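PDB 4TKZ: PTS EIIA type-4 domain-containing protein from Streptococcus agalactiae NEM316, which probably serves as an EIIA component of the phosphotransferase system, relaying phosphoryl groups during the uptake of sugar into the cell. Local coordinates for residues 86-91 / 115-120; 60-65 / 71-76; 18-23 / 94-99; 33-38 / 42-47; 4-9 / 14-19. One frame throughout, in Å; residues are numbered along the deposited sequence.

Contact 1: 86-91 / 115-120; sequences KVLSGL and KVITSS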
# COMPACT_ATOMS: atom_id res chain seq x y z
N LYS A 86 11.54 2.63 14.40
CA LYS A 86 10.41 3.47 14.01
C LYS A 86 9.32 2.59 13.41
O LYS A 86 9.60 1.69 12.62
CB LYS A 86 10.86 4.53 13.00
CG LYS A 86 11.71 5.64 13.60
CD LYS A 86 10.87 6.52 14.52
CE LYS A 86 11.56 7.84 14.83
NZ LYS A 86 11.02 8.53 16.04
N VAL A 87 8.07 2.85 13.79
CA VAL A 87 6.94 2.07 13.32
C VAL A 87 5.93 2.97 12.63
O VAL A 87 5.33 3.85 13.27
CB VAL A 87 6.24 1.34 14.49
CG1 VAL A 87 5.06 0.52 13.99
CG2 VAL A 87 7.25 0.46 15.24
N LEU A 88 5.74 2.77 11.33
CA LEU A 88 4.74 3.54 10.59
C LEU A 88 3.55 2.67 10.19
O LEU A 88 3.71 1.47 9.93
CB LEU A 88 5.34 4.17 9.32
CG LEU A 88 6.65 4.94 9.42
CD1 LEU A 88 6.95 5.65 8.08
CD2 LEU A 88 6.59 5.94 10.56
N SER A 89 2.36 3.26 10.15
CA SER A 89 1.21 2.65 9.49
C SER A 89 0.98 3.39 8.16
O SER A 89 1.64 4.40 7.89
CB SER A 89 -0.04 2.75 10.34
OG SER A 89 -0.39 4.10 10.59
N GLY A 90 0.06 2.88 7.34
CA GLY A 90 -0.34 3.55 6.10
C GLY A 90 0.51 3.19 4.90
O GLY A 90 0.55 3.93 3.92
N LEU A 91 1.19 2.05 4.98
CA LEU A 91 2.18 1.65 3.98
C LEU A 91 1.64 1.72 2.55
O LEU A 91 0.64 1.07 2.23
CB LEU A 91 2.67 0.22 4.26
CG LEU A 91 3.49 -0.46 3.16
CD1 LEU A 91 4.78 0.32 2.88
CD2 LEU A 91 3.81 -1.89 3.54
N LYS A 115 11.12 12.28 5.94
CA LYS A 115 11.09 12.27 4.48
C LYS A 115 10.16 11.17 3.97
O LYS A 115 9.47 11.34 2.97
CB LYS A 115 12.51 12.04 3.97
CG LYS A 115 12.69 12.24 2.49
CD LYS A 115 14.15 12.53 2.20
CE LYS A 115 14.71 13.54 3.19
NZ LYS A 115 16.18 13.74 3.04
N VAL A 116 10.15 10.04 4.67
CA VAL A 116 9.35 8.89 4.27
C VAL A 116 7.86 9.21 4.42
O VAL A 116 7.05 8.90 3.54
CB VAL A 116 9.73 7.64 5.09
CG1 VAL A 116 8.70 6.55 4.93
CG2 VAL A 116 11.12 7.14 4.67
N ILE A 117 7.51 9.86 5.52
CA ILE A 117 6.14 10.27 5.80
C ILE A 117 5.66 11.27 4.76
O ILE A 117 4.54 11.16 4.22
CB ILE A 117 6.05 10.96 7.17
CG1 ILE A 117 6.32 9.96 8.30
CG2 ILE A 117 4.69 11.62 7.35
CD1 ILE A 117 5.34 8.82 8.32
N THR A 118 6.50 12.26 4.50
CA THR A 118 6.18 13.29 3.52
C THR A 118 5.88 12.67 2.17
O THR A 118 4.85 12.98 1.56
CB THR A 118 7.36 14.28 3.38
OG1 THR A 118 7.54 14.98 4.61
CG2 THR A 118 7.10 15.27 2.24
N SER A 119 6.76 11.79 1.71
CA SER A 119 6.58 11.15 0.40
C SER A 119 5.32 10.29 0.37
O SER A 119 4.64 10.22 -0.65
CB SER A 119 7.82 10.34 0.02
OG SER A 119 8.90 11.18 -0.34
N SER A 120 5.02 9.63 1.49
CA SER A 120 3.85 8.77 1.59
C SER A 120 2.58 9.57 1.32
O SER A 120 1.70 9.14 0.57
CB SER A 120 3.78 8.10 2.98
OG SER A 120 4.97 7.41 3.26
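Leu-88 of strand 84-89 meets Val-116 and Ile-117 of helix 110-122, and everything that passes between the segments 86-91 and 115-120 is apolar. The methyl CD1 of Leu-88 takes both partners, with Ile-117 CD1 at 3.6 Å and Val-116 CG1 at 3.7 Å in directions roughly perpendicular to each other. The other branch, Leu-88 CD2, leans on Ile-117 CD1 at 3.9 Å, so this one isoleucine methyl touches both branches of the leucine. Ile-117 reaches it by a doubly bent chain (chi1 -67°, chi2 -60°), which folds CD1 back to the strand although the side chain does not leave the helix in that direction.

The polar bonds stay within the helix. Ser-120 OG donates to Val-116 O over 2.6 Å from above the carbonyl plane, while Ser-120 N reaches the same oxygen at 3.0 Å from the opposite face. The buried hydroxyl is thereby satisfied without any help from the strand.

Met-95 of helix 93-102 packs against Leu-88, Val-116 and Ser-120 alike, closing one flank of the contact. Strand 84-89 is the outermost strand of the sheet in its own chain, next to strand 57-62; on its other side Leu-88 and Ser-89 pair antiparallel with a strand of the second subunit, which carries the sheet across the interface.

Contact 2: 60-65 / 71-76; sequences VLTDLL and NVSSAL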
# COMPACT_ATOMS: atom_id res chain seq x y z
N VAL A 60 10.08 -0.01 10.53
CA VAL A 60 9.03 -0.99 10.34
C VAL A 60 7.82 -0.37 9.65
O VAL A 60 7.17 0.55 10.17
CB VAL A 60 8.56 -1.62 11.66
CG1 VAL A 60 7.52 -2.69 11.37
CG2 VAL A 60 9.74 -2.20 12.44
N LEU A 61 7.52 -0.88 8.46
CA LEU A 61 6.41 -0.35 7.69
C LEU A 61 5.22 -1.29 7.80
O LEU A 61 5.29 -2.44 7.39
CB LEU A 61 6.83 -0.16 6.23
CG LEU A 61 8.14 0.62 6.12
CD1 LEU A 61 8.54 0.75 4.64
CD2 LEU A 61 7.99 1.99 6.77
N THR A 62 4.11 -0.81 8.34
CA THR A 62 2.96 -1.68 8.55
C THR A 62 1.75 -1.17 7.84
O THR A 62 1.65 0.02 7.56
CB THR A 62 2.59 -1.82 10.03
OG1 THR A 62 2.05 -0.58 10.51
CG2 THR A 62 3.82 -2.20 10.84
N ASP A 63 0.80 -2.06 7.59
CA ASP A 63 -0.30 -1.70 6.70
C ASP A 63 -1.31 -0.73 7.30
O ASP A 63 -1.65 0.28 6.68
CB ASP A 63 -1.01 -2.93 6.12
CG ASP A 63 -1.44 -3.94 7.17
OD1 ASP A 63 -1.11 -3.79 8.37
OD2 ASP A 63 -2.13 -4.90 6.78
N LEU A 64 -1.74 -1.01 8.52
CA LEU A 64 -2.99 -0.45 8.99
C LEU A 64 -2.91 -0.09 10.47
O LEU A 64 -2.58 -0.93 11.30
CB LEU A 64 -4.09 -1.49 8.76
CG LEU A 64 -5.55 -1.07 8.73
CD1 LEU A 64 -5.80 0.01 7.67
CD2 LEU A 64 -6.41 -2.29 8.46
N LEU A 65 -3.20 1.17 10.78
CA LEU A 65 -3.22 1.65 12.16
C LEU A 65 -4.17 0.84 13.02
O LEU A 65 -5.35 0.69 12.69
CB LEU A 65 -3.64 3.12 12.20
CG LEU A 65 -3.75 3.74 13.59
CD1 LEU A 65 -2.37 3.82 14.22
CD2 LEU A 65 -4.40 5.11 13.52
N ASN A 71 0.26 -3.05 15.92
CA ASN A 71 0.23 -3.20 17.38
C ASN A 71 1.42 -3.99 17.93
O ASN A 71 2.07 -3.58 18.90
CB ASN A 71 -1.08 -3.86 17.83
CG ASN A 71 -2.29 -2.96 17.63
OD1 ASN A 71 -2.17 -1.75 17.39
ND2 ASN A 71 -3.48 -3.55 17.71
N VAL A 72 1.70 -5.14 17.32
CA VAL A 72 2.86 -5.94 17.69
C VAL A 72 4.16 -5.17 17.47
O VAL A 72 5.06 -5.23 18.31
CB VAL A 72 2.92 -7.26 16.91
CG1 VAL A 72 4.30 -7.89 16.99
CG2 VAL A 72 1.87 -8.23 17.42
N SER A 73 4.28 -4.48 16.34
CA SER A 73 5.50 -3.75 16.05
C SER A 73 5.73 -2.59 17.03
O SER A 73 6.85 -2.38 17.51
CB SER A 73 5.49 -3.23 14.61
OG SER A 73 5.32 -4.32 13.72
N SER A 74 4.66 -1.85 17.33
CA SER A 74 4.73 -0.71 18.23
C SER A 74 5.13 -1.14 19.64
O SER A 74 5.95 -0.48 20.28
CB SER A 74 3.38 0.00 18.28
OG SER A 74 3.11 0.66 17.06
N ALA A 75 4.56 -2.25 20.10
CA ALA A 75 4.81 -2.76 21.45
C ALA A 75 6.26 -3.18 21.63
O ALA A 75 6.85 -3.00 22.70
CB ALA A 75 3.90 -3.95 21.74
N LEU A 76 6.82 -3.76 20.58
CA LEU A 76 8.19 -4.24 20.62
C LEU A 76 9.18 -3.10 20.48
O LEU A 76 10.29 -3.18 20.99
CB LEU A 76 8.42 -5.29 19.54
CG LEU A 76 9.66 -6.16 19.71
CD1 LEU A 76 9.55 -7.01 20.99
CD2 LEU A 76 9.86 -7.05 18.49
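Ser-73 lies over Val-60 and Thr-62, which stand two residues apart on the same face of strand 57-62. It is the central residue of the contact: its CA comes within 7.3 Å of the CA of Val-60, and its short side chain is directed at the strand. OG rests against two methyls at once, Val-60 CG1 at 3.6 Å and Thr-62 CG2 at 3.9 Å, while its own CB lies 3.9 Å from Val-60 CG1. These are van der Waals contacts, and no hydrogen bond joins the segments. The hydroxyl, buried among methyls, is satisfied by its own helix, where it bonds to Pro-69 O. With chi1 at -57° OG stands beside the backbone N, from where it can turn back along the helix to that carbonyl.

Val-60 presents its CG1 branch to Ser-73. Thr-62 divides its two branches: CG2 is offered to Ser-73, whereas OG1 sits in the crowded position between N and the carbonyl carbon (chi1 70°) and bonds to Leu-88 O of the neighbouring strand. The threonine thus shows the helix an apolar group and spends its polar one inside the sheet.

Ser-73 also touches Val-7, Val-87 and Leu-48, and so lies between the sheet and helix 41-52. Strand 57-62, helix 68-76 and strand 84-89 form a beta-alpha-beta crossover between neighbouring parallel strands, a building unit of the open alpha/beta fold.

Contact 3: 18-23 / 94-99; sequences SSLELI and SMLMEA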
# COMPACT_ATOMS: atom_id res chain seq x y z
N SER A 18 7.33 -7.45 -4.30
CA SER A 18 7.43 -7.76 -5.73
C SER A 18 7.38 -6.48 -6.57
O SER A 18 7.95 -6.44 -7.66
CB SER A 18 6.35 -8.75 -6.18
OG SER A 18 5.08 -8.14 -6.29
N SER A 19 6.72 -5.44 -6.07
CA SER A 19 6.69 -4.15 -6.76
C SER A 19 8.09 -3.54 -6.75
O SER A 19 8.60 -3.07 -7.77
CB SER A 19 5.72 -3.18 -6.07
OG SER A 19 4.41 -3.72 -6.04
N LEU A 20 8.70 -3.56 -5.57
CA LEU A 20 10.07 -3.09 -5.37
C LEU A 20 11.08 -3.86 -6.24
O LEU A 20 11.97 -3.25 -6.85
CB LEU A 20 10.44 -3.22 -3.88
CG LEU A 20 11.86 -2.88 -3.43
CD1 LEU A 20 12.19 -1.42 -3.72
CD2 LEU A 20 12.04 -3.20 -1.94
N GLU A 21 10.94 -5.18 -6.30
CA GLU A 21 11.85 -6.02 -7.07
C GLU A 21 11.78 -5.63 -8.54
O GLU A 21 12.80 -5.52 -9.22
CB GLU A 21 11.46 -7.50 -6.91
CG GLU A 21 11.85 -8.41 -8.07
CD GLU A 21 13.20 -9.10 -7.88
OE1 GLU A 21 14.10 -8.52 -7.25
OE2 GLU A 21 13.35 -10.24 -8.39
N LEU A 22 10.56 -5.41 -9.03
CA LEU A 22 10.34 -5.05 -10.43
C LEU A 22 10.90 -3.67 -10.76
O LEU A 22 11.51 -3.47 -11.82
CB LEU A 22 8.84 -5.10 -10.77
CG LEU A 22 8.53 -4.71 -12.22
CD1 LEU A 22 9.21 -5.68 -13.16
CD2 LEU A 22 7.02 -4.66 -12.48
N ILE A 23 10.69 -2.72 -9.86
CA ILE A 23 11.12 -1.34 -10.09
C ILE A 23 12.62 -1.20 -9.85
O ILE A 23 13.34 -0.71 -10.72
CB ILE A 23 10.31 -0.34 -9.23
CG1 ILE A 23 8.86 -0.26 -9.71
CG2 ILE A 23 10.94 1.05 -9.26
CD1 ILE A 23 7.92 0.39 -8.71
N SER A 94 4.96 4.47 -2.24
CA SER A 94 5.74 5.69 -2.04
C SER A 94 6.57 5.60 -0.75
O SER A 94 7.74 5.98 -0.74
CB SER A 94 4.81 6.91 -1.94
OG SER A 94 4.25 7.24 -3.20
N MET A 95 5.93 5.13 0.31
CA MET A 95 6.58 4.97 1.61
C MET A 95 7.79 4.04 1.46
O MET A 95 8.90 4.35 1.91
CB MET A 95 5.59 4.41 2.63
CG MET A 95 6.11 4.38 4.04
SD MET A 95 4.87 3.75 5.18
CE MET A 95 3.79 5.17 5.32
N LEU A 96 7.57 2.92 0.78
CA LEU A 96 8.62 1.92 0.60
C LEU A 96 9.76 2.41 -0.28
O LEU A 96 10.94 2.24 0.04
CB LEU A 96 8.04 0.62 0.01
CG LEU A 96 9.02 -0.53 -0.18
CD1 LEU A 96 9.83 -0.83 1.11
CD2 LEU A 96 8.26 -1.76 -0.64
N MET A 97 9.41 3.01 -1.41
CA MET A 97 10.45 3.48 -2.32
C MET A 97 11.31 4.56 -1.66
O MET A 97 12.53 4.56 -1.81
CB MET A 97 9.84 3.97 -3.64
CG MET A 97 9.17 2.88 -4.50
SD MET A 97 10.21 1.45 -4.85
CE MET A 97 11.60 2.25 -5.66
N GLU A 98 10.68 5.45 -0.92
CA GLU A 98 11.43 6.53 -0.26
C GLU A 98 12.41 5.98 0.76
O GLU A 98 13.56 6.41 0.83
CB GLU A 98 10.49 7.52 0.43
CG GLU A 98 11.20 8.82 0.82
CD GLU A 98 11.66 9.61 -0.41
OE1 GLU A 98 10.81 10.27 -1.03
OE2 GLU A 98 12.86 9.57 -0.75
N ALA A 99 11.96 5.02 1.56
CA ALA A 99 12.83 4.44 2.58
C ALA A 99 14.04 3.79 1.91
O ALA A 99 15.18 4.00 2.34
CB ALA A 99 12.06 3.43 3.43
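Leu-20 of helix 12-24 and Met-97 of helix 93-102 are the chief partners where these two helices, both lying on the same face of the parallel sheet of this alpha/beta sandwich, meet at an angle. The axes of the short segments 18-23 and 94-99 approach to 10.8 Å and cross at -51°; four side chains make the contact.

In the first shell, Leu-20 CD1 touches Met-97 SD at 3.7 Å and lies 4.2 Å from its CE. The same CE reaches on to Ile-23 CG2 at 3.9 Å, bridging residues one helical turn apart. Leu-96 comes in from the sheet side and sets CD2 4.2 Å from Leu-20 CB, a looser touch. All of these meetings are apolar, and no hydrogen bond links the segments.

Met-97 does not leave its helix pointing at its partners. Bends at chi2 (-53°) and chi3 (-58°) curl the thioether round, so that the sulfur meets the Leu-20 CD1 methyl and CE also reaches the short branch of Ile-23. Ile-23 marks the open border of the contact, and a glycerol, probably from the crystallisation liquor, lies by the Met-97 side chain, nearest atoms about 3 Å apart.

Farther out, Leu-96 is backed by Ile-4 and Ile-6 of strand 3-9 and by Leu-61, while Leu-20 also packs on Val-100. The second subunit packs on other residues of helix 12-24: Leu-22 touches Phe-35 of that chain, and Ser-19 OG hydrogen-bonds to His-9 O of the same neighbouring subunit.

Contact 4: 33-38 / 42-47; sequences INFIAG and NDVRVA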
# COMPACT_ATOMS: atom_id res chain seq x y z
N ILE A 33 7.26 -9.72 6.66
CA ILE A 33 6.60 -10.68 7.51
C ILE A 33 5.13 -10.74 7.11
O ILE A 33 4.37 -9.80 7.36
CB ILE A 33 6.76 -10.31 9.00
CG1 ILE A 33 8.25 -10.28 9.37
CG2 ILE A 33 6.02 -11.29 9.87
CD1 ILE A 33 8.54 -9.89 10.82
N ASN A 34 4.74 -11.84 6.48
CA ASN A 34 3.37 -12.01 6.03
C ASN A 34 2.46 -12.52 7.15
O ASN A 34 2.59 -13.66 7.58
CB ASN A 34 3.31 -12.97 4.83
CG ASN A 34 4.14 -12.47 3.65
OD1 ASN A 34 3.71 -11.60 2.90
ND2 ASN A 34 5.32 -13.05 3.47
N PHE A 35 1.54 -11.67 7.60
CA PHE A 35 0.59 -12.03 8.64
C PHE A 35 -0.60 -12.74 8.00
O PHE A 35 -1.62 -12.13 7.71
CB PHE A 35 0.12 -10.79 9.40
CG PHE A 35 -0.84 -11.07 10.52
CD1 PHE A 35 -0.62 -12.14 11.40
CD2 PHE A 35 -1.95 -10.26 10.72
CE1 PHE A 35 -1.50 -12.40 12.45
CE2 PHE A 35 -2.84 -10.51 11.77
CZ PHE A 35 -2.61 -11.58 12.64
N ILE A 36 -0.45 -14.04 7.79
CA ILE A 36 -1.43 -14.81 7.03
C ILE A 36 -2.45 -15.48 7.94
O ILE A 36 -2.27 -15.54 9.16
CB ILE A 36 -0.74 -15.87 6.15
CG1 ILE A 36 -0.05 -16.92 7.03
CG2 ILE A 36 0.26 -15.23 5.19
CD1 ILE A 36 0.52 -18.08 6.26
N ALA A 37 -3.53 -15.97 7.34
CA ALA A 37 -4.55 -16.69 8.09
C ALA A 37 -3.92 -17.87 8.80
O ALA A 37 -3.17 -18.64 8.21
CB ALA A 37 -5.66 -17.16 7.18
N GLY A 38 -4.24 -18.01 10.08
CA GLY A 38 -3.70 -19.08 10.90
C GLY A 38 -2.67 -18.56 11.88
O GLY A 38 -2.42 -19.19 12.92
N ASN A 42 1.26 -13.52 18.61
CA ASN A 42 2.57 -13.90 19.11
C ASN A 42 3.50 -14.37 17.98
O ASN A 42 4.71 -14.14 18.03
CB ASN A 42 2.46 -14.96 20.23
CG ASN A 42 3.77 -15.13 20.99
OD1 ASN A 42 4.50 -16.10 20.79
ND2 ASN A 42 4.07 -14.18 21.87
N ASP A 43 2.93 -15.01 16.96
CA ASP A 43 3.72 -15.48 15.81
C ASP A 43 4.41 -14.30 15.13
O ASP A 43 5.59 -14.38 14.76
CB ASP A 43 2.83 -16.20 14.80
CG ASP A 43 2.35 -17.54 15.29
OD1 ASP A 43 3.05 -18.14 16.14
OD2 ASP A 43 1.29 -18.00 14.81
N VAL A 44 3.66 -13.21 14.97
CA VAL A 44 4.21 -11.96 14.43
C VAL A 44 5.29 -11.41 15.34
O VAL A 44 6.34 -10.96 14.87
CB VAL A 44 3.12 -10.89 14.27
CG1 VAL A 44 3.71 -9.64 13.65
CG2 VAL A 44 2.00 -11.41 13.41
N ARG A 45 5.05 -11.44 16.65
CA ARG A 45 6.02 -10.94 17.60
C ARG A 45 7.32 -11.72 17.53
O ARG A 45 8.40 -11.13 17.56
CB ARG A 45 5.48 -10.99 19.03
CG ARG A 45 6.47 -10.51 20.07
CD ARG A 45 5.78 -10.35 21.41
NE ARG A 45 6.73 -10.18 22.50
CZ ARG A 45 7.00 -9.02 23.08
NH1 ARG A 45 7.87 -8.97 24.09
NH2 ARG A 45 6.39 -7.91 22.68
N VAL A 46 7.21 -13.04 17.42
CA VAL A 46 8.38 -13.92 17.36
C VAL A 46 9.18 -13.61 16.11
O VAL A 46 10.41 -13.48 16.16
CB VAL A 46 7.96 -15.41 17.34
CG1 VAL A 46 9.12 -16.30 16.91
CG2 VAL A 46 7.50 -15.83 18.74
N ALA A 47 8.48 -13.48 15.00
CA ALA A 47 9.13 -13.18 13.73
C ALA A 47 9.86 -11.84 13.79
O ALA A 47 11.01 -11.73 13.34
CB ALA A 47 8.12 -13.20 12.59
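Phe-35 and Val-44 face each other with their CA atoms 6.8 Å apart, and Ile-33 and Ala-47 do so at 7.2 Å, so the end of strand 30-35 and one turn of helix 41-52 run close together, the chain bending at Phe-35 in an inverse gamma turn. The tightest meeting is that of Val-44 CG2 with the Phe-35 ring, 3.4 Å from CD1 and 3.8 Å from CE1. The methyl arrives obliquely, and the two side chains cross at about a right angle. With CG anti to the backbone N (chi1 -178°), the Phe-35 ring is set beside Val-44; it also meets the ring of His-9, the planes about 60° apart, and packs on Thr-68 and Pro-69.

Strand 30-35 is the outermost strand on this side of the sheet, and helix 41-52 leads from it across strand 3-9 to the parallel strand 57-62, a beta-alpha-beta crossover that skips one strand. Val-44 also packs on Val-72 of helix 68-76, linking the two helices on this face.

Deeper along the strand, Ile-33 clasps Ala-47 with two branches: CD1 lies 3.8 Å and CG2 3.9 Å from Ala-47 CB. CD1 also rests 3.8 Å from the carbonyl carbon of Ala-47, so the isoleucine reaches the helix backbone beside a residue with hardly any side chain. At the exposed rim, Gly-38 O lies 4.3 Å from Asp-43 OD2; both are acceptors and do not bond, and OD2 takes the N-H of Ser-40.

Contact 5: 4-9 / 14-19; sequences IIIVAH and DGILSS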
# COMPACT_ATOMS: atom_id res chain seq x y z
N ILE A 4 14.83 -2.35 6.78
CA ILE A 4 13.42 -2.09 6.50
C ILE A 4 12.62 -3.37 6.68
O ILE A 4 12.90 -4.38 6.03
CB ILE A 4 13.23 -1.56 5.06
CG1 ILE A 4 13.95 -0.22 4.91
CG2 ILE A 4 11.75 -1.39 4.70
CD1 ILE A 4 13.99 0.29 3.48
N ILE A 5 11.62 -3.33 7.56
CA ILE A 5 10.79 -4.50 7.80
C ILE A 5 9.34 -4.18 7.49
O ILE A 5 8.76 -3.24 8.04
CB ILE A 5 10.92 -4.97 9.27
CG1 ILE A 5 12.38 -5.21 9.61
CG2 ILE A 5 10.10 -6.24 9.51
CD1 ILE A 5 12.60 -5.66 11.08
N ILE A 6 8.76 -4.99 6.62
CA ILE A 6 7.36 -4.82 6.23
C ILE A 6 6.49 -5.87 6.90
O ILE A 6 6.67 -7.08 6.67
CB ILE A 6 7.21 -4.95 4.71
CG1 ILE A 6 8.10 -3.94 3.97
CG2 ILE A 6 5.75 -4.75 4.29
CD1 ILE A 6 8.13 -4.15 2.45
N VAL A 7 5.54 -5.42 7.72
CA VAL A 7 4.61 -6.32 8.37
C VAL A 7 3.19 -5.96 7.98
O VAL A 7 2.75 -4.83 8.20
CB VAL A 7 4.72 -6.25 9.91
CG1 VAL A 7 4.06 -7.47 10.53
CG2 VAL A 7 6.17 -6.15 10.33
N ALA A 8 2.46 -6.90 7.39
CA ALA A 8 1.10 -6.61 6.94
C ALA A 8 0.25 -7.86 6.80
O ALA A 8 0.76 -8.97 6.74
CB ALA A 8 1.14 -5.83 5.61
N HIS A 9 -1.07 -7.65 6.77
CA HIS A 9 -2.05 -8.72 6.65
C HIS A 9 -1.94 -9.48 5.33
O HIS A 9 -1.74 -8.88 4.26
CB HIS A 9 -3.46 -8.13 6.75
CG HIS A 9 -3.82 -7.61 8.11
ND1 HIS A 9 -3.49 -6.34 8.54
CD2 HIS A 9 -4.49 -8.19 9.13
CE1 HIS A 9 -3.93 -6.17 9.77
NE2 HIS A 9 -4.55 -7.27 10.15
N ASP A 14 4.67 -9.69 0.66
CA ASP A 14 5.26 -10.30 -0.53
C ASP A 14 4.90 -9.53 -1.78
O ASP A 14 5.72 -9.37 -2.68
CB ASP A 14 4.78 -11.73 -0.71
CG ASP A 14 5.43 -12.69 0.24
OD1 ASP A 14 6.51 -12.36 0.77
OD2 ASP A 14 4.85 -13.77 0.46
N GLY A 15 3.65 -9.07 -1.84
CA GLY A 15 3.17 -8.38 -3.02
C GLY A 15 3.84 -7.03 -3.22
O GLY A 15 4.24 -6.69 -4.33
N ILE A 16 3.95 -6.24 -2.15
CA ILE A 16 4.59 -4.93 -2.29
C ILE A 16 6.10 -5.08 -2.51
O ILE A 16 6.72 -4.27 -3.20
CB ILE A 16 4.25 -3.96 -1.13
CG1 ILE A 16 4.55 -2.51 -1.54
CG2 ILE A 16 5.00 -4.32 0.15
CD1 ILE A 16 3.98 -1.49 -0.59
N LEU A 17 6.68 -6.14 -1.95
CA LEU A 17 8.09 -6.45 -2.22
C LEU A 17 8.32 -6.82 -3.68
O LEU A 17 9.37 -6.51 -4.25
CB LEU A 17 8.59 -7.57 -1.29
CG LEU A 17 8.89 -7.13 0.13
CD1 LEU A 17 9.16 -8.34 1.01
CD2 LEU A 17 10.07 -6.16 0.13
N SER A 18 7.33 -7.45 -4.30
CA SER A 18 7.43 -7.76 -5.73
C SER A 18 7.38 -6.48 -6.57
O SER A 18 7.95 -6.44 -7.66
CB SER A 18 6.35 -8.75 -6.18
OG SER A 18 5.08 -8.14 -6.29
N SER A 19 6.72 -5.44 -6.07
CA SER A 19 6.69 -4.15 -6.76
C SER A 19 8.09 -3.54 -6.75
O SER A 19 8.60 -3.07 -7.77
CB SER A 19 5.72 -3.18 -6.07
OG SER A 19 4.41 -3.72 -6.04
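Ile-6 meets Leu-17 and Ile-16 through a single methyl, and there lies the tight part of the contact. Ile-6 CD1 stands 3.6 Å from Leu-17 CD2 and 3.9 Å from Leu-17 CG, the two side chains running antiparallel alongside one another. Ile-16 adds CG2 at 3.9 Å from that same Ile-6 CD1. Its longer branch runs anti to the backbone N (chi1 -162°), which leaves CG2 as the group turned to the strand. Leu-96 of helix 93-102 packs on Ile-16, and Leu-91 on both isoleucines, so Ile-6 and Ile-16 are buried, while Leu-17 is partly exposed.

Strand 3-9 and helix 12-24 are the first two elements of a beta-alpha-beta unit completed by strand 30-35, and the contact fastens the helix to one face of the sheet.

Beyond these residues the helix turns polar and partly exposed, with Ser-18 and Asp-14 taking no part in the contact with the strand. Ser-18 turns its OG back to Gly-15 O at 2.6 Å, tilted 22° from the carbonyl plane; that oxygen also takes Ser-19 N at 3.3 Å. Ser-18 OG bonds further to Asn-11 N of the second subunit. Asp-14, directed away from the strand, joins OD1 to Asn-34 ND2 and OD2 to Asn-11 ND2 of its own chain.

Contacts 1, 2, 4 and 5 all reach one parallel sheet. Contacts 2 and 4 line the face under helices 41-52 and 68-76, while contacts 1, 3 and 5 lie on the other. Contacts 3 and 5 are neighbours, with centres about 9 Å apart, and share Ser-18 and Ser-19 of helix 12-24; contacts 1 and 4 lie at opposite borders, centres about 21 Å apart. Within the sheet, Val-60 N bonds to Lys-86 O at 2.7 Å between contacts 2 and 1. His-9 and Asp-63 join contacts 5 and 2 through ND1 and OD2 at 2.6 Å; as in relatives, this histidine probably carries the phosphoryl group, and contact 4 borders it.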